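Local structure of TRAP-type C4-dicarboxylate:H+ symport system substrate-binding component DctP (Shewanella oneidensis, 4MX6) at residues A99-K104 and R179-D184; F115-L120 and S183-A188; E218-N223 and G242-M247. The protein probably captures C4-dicarboxylates such as succinate in the periplasm and hands them to a TRAP-type proton symporter for uptake. All blocks are in the same frame, centred on the assembly; numbering follows the deposited sequence.

Contact 1: residues A99-K104 and R179-D184; sequences APSLSK and RVMASD. With SIN (succinic acid), chain B.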
loop_
_atom_site.group_PDB
_atom_site.type_symbol
_atom_site.label_atom_id
_atom_site.label_comp_id
_atom_site.label_asym_id
_atom_site.label_seq_id
_atom_site.Cartn_x
_atom_site.Cartn_y
_atom_site.Cartn_z
ATOM N N ALA A 99 -0.322 4.593 -8.432
ATOM C CA ALA A 99 -1.155 4.059 -7.360
ATOM C C ALA A 99 -0.285 3.750 -6.137
ATOM O O ALA A 99 -0.069 2.584 -5.776
ATOM C CB ALA A 99 -1.948 2.845 -7.827
ATOM N N PRO A 100 0.231 4.806 -5.489
ATOM C CA PRO A 100 1.084 4.607 -4.318
ATOM C C PRO A 100 0.318 4.071 -3.134
ATOM O O PRO A 100 -0.875 4.349 -2.958
ATOM C CB PRO A 100 1.590 6.027 -3.995
ATOM C CG PRO A 100 1.227 6.876 -5.194
ATOM C CD PRO A 100 0.001 6.237 -5.753
ATOM N N SER A 101 1.041 3.373 -2.272
ATOM C CA SER A 101 0.559 3.109 -0.933
ATOM C C SER A 101 0.027 4.393 -0.301
ATOM O O SER A 101 0.622 5.463 -0.438
ATOM C CB SER A 101 1.715 2.604 -0.083
ATOM O OG SER A 101 1.325 2.544 1.276
ATOM N N LEU A 102 -1.045 4.243 0.477
ATOM C CA LEU A 102 -1.624 5.334 1.244
ATOM C C LEU A 102 -0.603 5.957 2.202
ATOM O O LEU A 102 -0.815 7.080 2.648
ATOM C CB LEU A 102 -2.877 4.844 1.989
ATOM C CG LEU A 102 -4.013 4.423 1.046
ATOM C CD1 LEU A 102 -5.041 3.579 1.749
ATOM C CD2 LEU A 102 -4.683 5.638 0.421
ATOM N N SER A 103 0.464 5.218 2.531
ATOM C CA SER A 103 1.522 5.678 3.415
ATOM C C SER A 103 2.443 6.721 2.796
ATOM O O SER A 103 3.261 7.308 3.499
ATOM C CB SER A 103 2.421 4.499 3.805
ATOM O OG SER A 103 1.674 3.363 4.184
ATOM N N LYS A 104 2.342 6.944 1.489
ATOM C CA LYS A 104 3.390 7.663 0.759
ATOM C C LYS A 104 2.979 9.062 0.299
ATOM O O LYS A 104 3.555 9.611 -0.635
ATOM C CB LYS A 104 3.882 6.807 -0.430
ATOM C CG LYS A 104 4.619 5.534 0.023
ATOM C CD LYS A 104 4.981 4.605 -1.115
ATOM C CE LYS A 104 5.622 3.326 -0.585
ATOM N NZ LYS A 104 5.795 2.292 -1.640
ATOM N N ARG A 179 13.140 -1.766 7.600
ATOM C CA ARG A 179 12.754 -0.842 6.542
ATOM C C ARG A 179 11.284 -0.493 6.712
ATOM O O ARG A 179 10.470 -1.346 7.062
ATOM C CB ARG A 179 12.976 -1.456 5.170
ATOM C CG ARG A 179 12.531 -0.568 4.002
ATOM C CD ARG A 179 11.116 -0.887 3.523
ATOM N NE ARG A 179 10.705 0.011 2.440
ATOM C CZ ARG A 179 9.587 -0.132 1.737
ATOM N NH1 ARG A 179 9.271 0.770 0.822
ATOM N NH2 ARG A 179 8.779 -1.153 1.951
ATOM N N VAL A 180 10.959 0.762 6.425
ATOM C CA VAL A 180 9.578 1.216 6.302
ATOM C C VAL A 180 9.414 1.984 4.990
ATOM O O VAL A 180 10.354 2.593 4.468
ATOM C CB VAL A 180 9.116 2.107 7.487
ATOM C CG1 VAL A 180 8.975 1.273 8.749
ATOM C CG2 VAL A 180 10.044 3.296 7.683
ATOM N N MET A 181 8.183 1.963 4.484
ATOM C CA MET A 181 7.750 2.957 3.515
ATOM C C MET A 181 7.981 4.344 4.115
ATOM O O MET A 181 8.067 4.497 5.334
ATOM C CB MET A 181 6.269 2.753 3.183
ATOM C CG MET A 181 5.986 1.421 2.494
ATOM S SD MET A 181 4.257 1.140 2.066
ATOM C CE MET A 181 3.557 0.641 3.641
ATOM N N ALA A 182 8.046 5.364 3.267
ATOM C CA ALA A 182 8.411 6.700 3.731
ATOM C C ALA A 182 7.253 7.405 4.444
ATOM O O ALA A 182 6.599 8.279 3.888
ATOM C CB ALA A 182 8.937 7.534 2.587
ATOM N N SER A 183 7.030 7.002 5.689
ATOM C CA SER A 183 5.927 7.456 6.524
ATOM C C SER A 183 6.408 7.706 7.939
ATOM O O SER A 183 7.000 6.832 8.565
ATOM C CB SER A 183 4.854 6.377 6.571
ATOM O OG SER A 183 3.982 6.589 7.669
ATOM N N ASP A 184 6.126 8.893 8.458
ATOM C CA ASP A 184 6.406 9.187 9.863
ATOM C C ASP A 184 5.614 8.279 10.819
ATOM O O ASP A 184 6.076 7.973 11.922
ATOM C CB ASP A 184 6.059 10.642 10.199
ATOM C CG ASP A 184 6.995 11.648 9.561
ATOM O OD1 ASP A 184 8.139 11.290 9.227
ATOM O OD2 ASP A 184 6.585 12.830 9.450
HETATM C C1 SIN B . 3.608 -1.529 -3.065
HETATM O O1 SIN B . 3.237 -0.568 -3.787
HETATM O O2 SIN B . 2.898 -2.538 -2.860
HETATM C C2 SIN B . 4.936 -1.438 -2.358
HETATM C C3 SIN B . 4.698 -1.175 -0.872
HETATM C C4 SIN B . 5.988 -0.954 -0.125
HETATM O O3 SIN B . 6.293 -1.747 0.812
HETATM O O4 SIN B . 6.729 0.007 -0.424
HETATM O O HOH W 1 4.467 9.819 3.043
#

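Contact 2: residues F115-L120 and S183-A188; sequences FDLPFL and SDVLAA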
loop_
_atom_site.group_PDB
_atom_site.type_symbol
_atom_site.label_atom_id
_atom_site.label_comp_id
_atom_site.label_asym_id
_atom_site.label_seq_id
_atom_site.Cartn_x
_atom_site.Cartn_y
_atom_site.Cartn_z
ATOM N N PHE A 115 -4.475 5.835 7.787
ATOM C CA PHE A 115 -4.392 4.479 7.276
ATOM C C PHE A 115 -3.196 3.687 7.800
ATOM O O PHE A 115 -3.209 2.461 7.748
ATOM C CB PHE A 115 -4.377 4.494 5.747
ATOM C CG PHE A 115 -5.727 4.723 5.123
ATOM C CD1 PHE A 115 -6.683 3.715 5.122
ATOM C CD2 PHE A 115 -6.025 5.933 4.502
ATOM C CE1 PHE A 115 -7.908 3.915 4.524
ATOM C CE2 PHE A 115 -7.254 6.133 3.900
ATOM C CZ PHE A 115 -8.196 5.120 3.912
ATOM N N ASP A 116 -2.157 4.379 8.267
ATOM C CA ASP A 116 -0.939 3.734 8.747
ATOM C C ASP A 116 -1.005 3.338 10.218
ATOM O O ASP A 116 -0.101 2.679 10.712
ATOM C CB ASP A 116 0.247 4.676 8.570
ATOM C CG ASP A 116 0.757 4.745 7.147
ATOM O OD1 ASP A 116 0.361 3.881 6.341
ATOM O OD2 ASP A 116 1.570 5.656 6.854
ATOM N N LEU A 117 -2.024 3.783 10.947
ATOM C CA LEU A 117 -2.037 3.549 12.396
ATOM C C LEU A 117 -2.070 2.047 12.715
ATOM O O LEU A 117 -2.887 1.301 12.168
ATOM C CB LEU A 117 -3.207 4.277 13.060
ATOM C CG LEU A 117 -3.120 5.807 13.022
ATOM C CD1 LEU A 117 -4.366 6.422 13.620
ATOM C CD2 LEU A 117 -1.885 6.325 13.748
ATOM N N PRO A 118 -1.183 1.596 13.608
ATOM C CA PRO A 118 -1.090 0.154 13.840
ATOM C C PRO A 118 -2.312 -0.413 14.559
ATOM O O PRO A 118 -2.771 0.143 15.557
ATOM C CB PRO A 118 0.178 0.023 14.687
ATOM C CG PRO A 118 0.392 1.408 15.286
ATOM C CD PRO A 118 -0.085 2.346 14.248
ATOM N N PHE A 119 -2.821 -1.516 14.034
ATOM C CA PHE A 119 -3.972 -2.233 14.573
ATOM C C PHE A 119 -5.265 -1.395 14.570
ATOM O O PHE A 119 -6.216 -1.705 15.284
ATOM C CB PHE A 119 -3.681 -2.782 15.979
ATOM C CG PHE A 119 -2.570 -3.803 16.009
ATOM C CD1 PHE A 119 -2.791 -5.099 15.586
ATOM C CD2 PHE A 119 -1.309 -3.461 16.463
ATOM C CE1 PHE A 119 -1.760 -6.032 15.618
ATOM C CE2 PHE A 119 -0.289 -4.393 16.488
ATOM C CZ PHE A 119 -0.521 -5.676 16.071
ATOM N N LEU A 120 -5.334 -0.373 13.728
ATOM C CA LEU A 120 -6.566 0.401 13.609
ATOM C C LEU A 120 -7.708 -0.435 13.025
ATOM O O LEU A 120 -8.831 -0.416 13.539
ATOM C CB LEU A 120 -6.322 1.649 12.765
ATOM C CG LEU A 120 -7.530 2.563 12.550
ATOM C CD1 LEU A 120 -8.139 3.037 13.868
ATOM C CD2 LEU A 120 -7.100 3.745 11.682
ATOM N N SER A 183 7.030 7.002 5.689
ATOM C CA SER A 183 5.927 7.456 6.524
ATOM C C SER A 183 6.408 7.706 7.939
ATOM O O SER A 183 7.000 6.832 8.565
ATOM C CB SER A 183 4.854 6.377 6.571
ATOM O OG SER A 183 3.982 6.589 7.669
ATOM N N ASP A 184 6.126 8.893 8.458
ATOM C CA ASP A 184 6.406 9.187 9.863
ATOM C C ASP A 184 5.614 8.279 10.819
ATOM O O ASP A 184 6.076 7.973 11.922
ATOM C CB ASP A 184 6.059 10.642 10.199
ATOM C CG ASP A 184 6.995 11.648 9.561
ATOM O OD1 ASP A 184 8.139 11.290 9.227
ATOM O OD2 ASP A 184 6.585 12.830 9.450
ATOM N N VAL A 185 4.401 7.888 10.431
ATOM C CA VAL A 185 3.610 7.022 11.297
ATOM C C VAL A 185 4.285 5.647 11.395
ATOM O O VAL A 185 4.379 5.078 12.489
ATOM C CB VAL A 185 2.152 6.866 10.796
ATOM C CG1 VAL A 185 1.406 5.859 11.654
ATOM C CG2 VAL A 185 1.419 8.207 10.807
ATOM N N LEU A 186 4.755 5.113 10.264
ATOM C CA LEU A 186 5.382 3.794 10.290
ATOM C C LEU A 186 6.715 3.833 11.037
ATOM O O LEU A 186 7.063 2.889 11.740
ATOM C CB LEU A 186 5.522 3.225 8.876
ATOM C CG LEU A 186 4.174 3.102 8.162
ATOM C CD1 LEU A 186 4.388 2.555 6.769
ATOM C CD2 LEU A 186 3.197 2.227 8.940
ATOM N N ALA A 187 7.451 4.935 10.935
ATOM C CA ALA A 187 8.661 5.083 11.740
ATOM C C ALA A 187 8.286 5.049 13.225
ATOM O O ALA A 187 8.938 4.378 14.029
ATOM C CB ALA A 187 9.387 6.365 11.396
ATOM N N ALA A 188 7.238 5.776 13.595
ATOM C CA ALA A 188 6.801 5.830 14.983
ATOM C C ALA A 188 6.345 4.459 15.488
ATOM O O ALA A 188 6.579 4.111 16.653
ATOM C CB ALA A 188 5.694 6.857 15.148
#

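Contact 3: residues E218-N223 and G242-M247; sequences ENTWSN and GVLDYM. With SIN (succinic acid), chain B.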
loop_
_atom_site.group_PDB
_atom_site.type_symbol
_atom_site.label_atom_id
_atom_site.label_comp_id
_atom_site.label_asym_id
_atom_site.label_seq_id
_atom_site.Cartn_x
_atom_site.Cartn_y
_atom_site.Cartn_z
ATOM N N GLU A 218 7.989 -5.046 6.880
ATOM C CA GLU A 218 6.563 -5.363 7.036
ATOM C C GLU A 218 5.933 -5.323 5.647
ATOM O O GLU A 218 6.150 -4.377 4.880
ATOM C CB GLU A 218 5.858 -4.374 7.980
ATOM C CG GLU A 218 6.107 -2.911 7.631
ATOM C CD GLU A 218 5.117 -1.921 8.243
ATOM O OE1 GLU A 218 4.443 -2.259 9.229
ATOM O OE2 GLU A 218 4.996 -0.801 7.697
ATOM N N ASN A 219 5.133 -6.327 5.315
ATOM C CA ASN A 219 4.496 -6.336 4.002
ATOM C C ASN A 219 3.428 -7.414 3.907
ATOM O O ASN A 219 3.286 -8.258 4.795
ATOM C CB ASN A 219 5.516 -6.468 2.858
ATOM C CG ASN A 219 5.269 -5.431 1.794
ATOM O OD1 ASN A 219 4.166 -5.367 1.240
ATOM N ND2 ASN A 219 6.233 -4.553 1.569
ATOM N N THR A 220 2.674 -7.377 2.818
ATOM C CA THR A 220 1.623 -8.345 2.601
ATOM C C THR A 220 2.197 -9.642 2.051
ATOM O O THR A 220 3.323 -9.675 1.535
ATOM C CB THR A 220 0.584 -7.809 1.601
ATOM O OG1 THR A 220 1.227 -7.700 0.323
ATOM C CG2 THR A 220 0.038 -6.444 2.045
ATOM N N TRP A 221 1.424 -10.715 2.119
ATOM C CA TRP A 221 1.858 -11.983 1.531
ATOM C C TRP A 221 2.218 -11.808 0.057
ATOM O O TRP A 221 3.182 -12.398 -0.412
ATOM C CB TRP A 221 0.807 -13.091 1.675
ATOM C CG TRP A 221 0.480 -13.451 3.083
ATOM C CD1 TRP A 221 -0.701 -13.232 3.707
ATOM C CD2 TRP A 221 1.326 -14.100 4.045
ATOM N NE1 TRP A 221 -0.656 -13.690 4.989
ATOM C CE2 TRP A 221 0.577 -14.220 5.234
ATOM C CE3 TRP A 221 2.635 -14.586 4.025
ATOM C CZ2 TRP A 221 1.086 -14.809 6.384
ATOM C CZ3 TRP A 221 3.128 -15.184 5.174
ATOM C CH2 TRP A 221 2.349 -15.289 6.331
ATOM N N SER A 222 1.431 -11.028 -0.683
ATOM C CA SER A 222 1.660 -10.879 -2.118
ATOM C C SER A 222 3.008 -10.245 -2.412
ATOM O O SER A 222 3.726 -10.722 -3.289
ATOM C CB SER A 222 0.556 -10.045 -2.759
ATOM O OG SER A 222 0.951 -9.574 -4.042
ATOM N N ASN A 223 3.369 -9.176 -1.717
ATOM C CA ASN A 223 4.689 -8.581 -1.923
ATOM C C ASN A 223 5.821 -9.484 -1.406
ATOM O O ASN A 223 6.885 -9.594 -2.027
ATOM C CB ASN A 223 4.780 -7.193 -1.297
ATOM C CG ASN A 223 4.230 -6.109 -2.205
ATOM O OD1 ASN A 223 4.214 -6.247 -3.446
ATOM N ND2 ASN A 223 3.808 -5.015 -1.605
ATOM N N GLY A 242 -1.234 -3.794 10.306
ATOM C CA GLY A 242 -1.596 -2.563 9.611
ATOM C C GLY A 242 -2.060 -2.919 8.221
ATOM O O GLY A 242 -1.925 -4.072 7.802
ATOM N N VAL A 243 -2.612 -1.953 7.495
ATOM C CA VAL A 243 -3.040 -2.187 6.118
ATOM C C VAL A 243 -2.067 -1.577 5.133
ATOM O O VAL A 243 -1.541 -0.493 5.358
ATOM C CB VAL A 243 -4.485 -1.659 5.853
ATOM C CG1 VAL A 243 -4.620 -0.149 6.021
ATOM C CG2 VAL A 243 -4.964 -2.058 4.461
ATOM N N LEU A 244 -1.818 -2.313 4.047
ATOM C CA LEU A 244 -1.158 -1.779 2.852
ATOM C C LEU A 244 -2.209 -1.734 1.758
ATOM O O LEU A 244 -2.599 -2.762 1.215
ATOM C CB LEU A 244 0.020 -2.648 2.403
ATOM C CG LEU A 244 0.547 -2.328 0.959
ATOM C CD1 LEU A 244 1.122 -0.941 0.861
ATOM C CD2 LEU A 244 1.584 -3.339 0.487
ATOM N N ASP A 245 -2.695 -0.529 1.475
ATOM C CA ASP A 245 -3.632 -0.266 0.388
ATOM C C ASP A 245 -3.110 0.914 -0.421
ATOM O O ASP A 245 -2.153 1.582 -0.027
ATOM C CB ASP A 245 -5.044 0.053 0.925
ATOM C CG ASP A 245 -6.004 -1.119 0.891
ATOM O OD1 ASP A 245 -5.563 -2.281 0.887
ATOM O OD2 ASP A 245 -7.222 -0.833 0.845
ATOM N N TYR A 246 -3.755 1.164 -1.555
ATOM C CA TYR A 246 -3.339 2.197 -2.489
ATOM C C TYR A 246 -4.428 3.223 -2.751
ATOM O O TYR A 246 -5.608 2.904 -2.691
ATOM C CB TYR A 246 -2.984 1.558 -3.826
ATOM C CG TYR A 246 -2.067 0.367 -3.734
ATOM C CD1 TYR A 246 -0.781 0.502 -3.258
ATOM C CD2 TYR A 246 -2.494 -0.889 -4.134
ATOM C CE1 TYR A 246 0.086 -0.586 -3.195
ATOM C CE2 TYR A 246 -1.635 -1.975 -4.106
ATOM C CZ TYR A 246 -0.352 -1.822 -3.639
ATOM O OH TYR A 246 0.507 -2.903 -3.668
ATOM N N MET A 247 -4.013 4.425 -3.135
ATOM C CA MET A 247 -4.919 5.352 -3.824
ATOM C C MET A 247 -4.474 5.470 -5.272
ATOM O O MET A 247 -3.324 5.805 -5.539
ATOM C CB MET A 247 -4.952 6.739 -3.169
ATOM C CG MET A 247 -6.101 7.572 -3.702
ATOM S SD MET A 247 -6.217 9.245 -3.017
ATOM C CE MET A 247 -6.584 8.862 -1.310
HETATM C C1 SIN B . 3.608 -1.529 -3.065
HETATM O O1 SIN B . 3.237 -0.568 -3.787
HETATM O O2 SIN B . 2.898 -2.538 -2.860
HETATM C C2 SIN B . 4.936 -1.438 -2.358
HETATM C C3 SIN B . 4.698 -1.175 -0.872
HETATM C C4 SIN B . 5.988 -0.954 -0.125
HETATM O O3 SIN B . 6.293 -1.747 0.812
HETATM O O4 SIN B . 6.729 0.007 -0.424
#

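Contact 1: residues A99-K104 and R179-D184
Ser103 and Ser183 bring the two backbones to 5.7 Å between CA atoms where the loop 99-104 passes the end of strand 177-180. No direct hydrogen bond joins the segments; instead a water donates to Ser103 O and to Ala182 O, the latter residue centring an inverse gamma turn just before the helix that Ser183 N-caps. Met181 points toward loop 99-104 and lays its thioether against two serine hydroxyls. SD lies 3.3 Å from Ser101 OG, and the bend at chi3 (-79°) turns the CE methyl to Ser103 OG at 3.4 Å, a hydroxyl whose strongest partner is Asp116. The extended Lys104 chain crosses Met181 at about a right angle, CE against CG. It delivers NZ to succinate O4 (2.8 Å), while Arg179 takes the same carboxylate along an edge of its guanidinium, NH1 to O4 at 2.9 Å and NH2 to O3 at 2.8 Å, both nearly straight. The two cations stand close because they share one anion, and Asp83, salt-bridged to Lys104, probably eases their proximity further. This two-pronged arginine grip on a substrate carboxylate is the hallmark of TRAP solute-binding proteins, and here it forms one end of the succinate pocket.

Contact 2: residues F115-L120 and S183-A188
Asp116 meets the first turn of helix 184-191 with three different surfaces of one residue: a carboxylate oxygen, the CB methylene and the backbone carbonyl. The carboxylate is directed at the N-cap. Ser183 OG donates to Asp116 OD2 at 2.7 Å, approaching on the anti side and 33° out of the carboxylate plane, so the bond comes in obliquely. The same hydroxyl accepts from Leu186 N at 3.1 Å with an angle of 165°, which makes Ser183 a relay between the aspartate and the start of the helix. A negative charge beside a helix N terminus is likely to be favoured by the helix dipole. The other oxygen, OD1, is taken by Ser103, which leaves the carboxylate little freedom to rotate.

Away from the carboxylate the contact is apolar. Val185 has CG1 anti to its backbone N (chi1 175°), which aims that methyl at the loop, where it lies 3.5 Å from Asp116 CB and also packs against Leu117 CD2 at 3.9 Å. The CB bond of Leu117 leads away from the helix, and only its CD2 branch returns to meet the valine, the two side chains crossing obliquely. Leu186 flanks the aspartate on another side, at about a right angle to it, with CD2 3.8 Å from Asp116 O and 3.9 Å from Asp116 CB.

Beyond Asp116 the loop continues into a type II beta turn from Leu117 to Leu120, which packs mainly on the C-terminal helices. Leu117 also touches Ile331 of helix 328-337, and Pro118 and Phe119 pack on helix 305-326. The buried loop 115-120 is thereby wedged between the N-terminal turn of helix 184-191 and the two C-terminal helices.

Contact 3: residues E218-N223 and G242-M247
Leu244 presses a methyl into a cluster of amides: its CD2 lies 3.4 Å from Asn219 OD1 and 3.5 Å from Asn223 ND2, and no hydrogen bond crosses between the segments. With chi1 at 166°, Leu244 extends CG away from its own N and beside the carbonyl carbon, which carries the branched end of the side chain to the asparagines, while Thr220 CG2 packs at about a right angle against it. The amides are held from their own side. Asn219 OD1 accepts from Thr220 N in the carbonyl plane and from Asn223 ND2 at 2.9 Å, the latter donor tilted 35° from that plane. Asn219 ND2 thus faces succinate O3, also at 2.9 Å, and Asn223 ND2 has its other proton for O2, in a bond of 167°. Tyr246 OH gives O2 a second, shorter bond of 2.6 Å, with that oxygen in the plane of the ring. An alanine at Asn219 would take away both roles, and would probably leave O3 without this donor and the Asn223 amide freer to turn. Thr220, bonded to Asn156, N-caps helix 221-226. Together the asparagines span both carboxylates, and with Tyr246, Lys51, Lys104 and Arg179 they make up the succinate site of this periplasmic binding protein.

Overall arrangement
From the N terminus, the chain first enters contact 1 at loop 99-104 and then contact 2 at loop 115-120. Both loops pair with the same later part of the chain, where strand 177-180 runs into helix 184-191. Contact 1 closes its loop at 179-184 and contact 2 at 183-188, so the two connections cross while sharing Ser183 and Asp184. Contact 3 follows in series, a short closure returning from helix 221-226 to strand 243-251. That strand then runs back beside the first loop, through backbone bonds of Pro100 to Met247 and Leu102 to Asp245. Contacts 1 and 3 meet at succinate, whereas contact 2 does not reach it, and joins the start of helix 184-191 to a loop packed on the C-terminal helices.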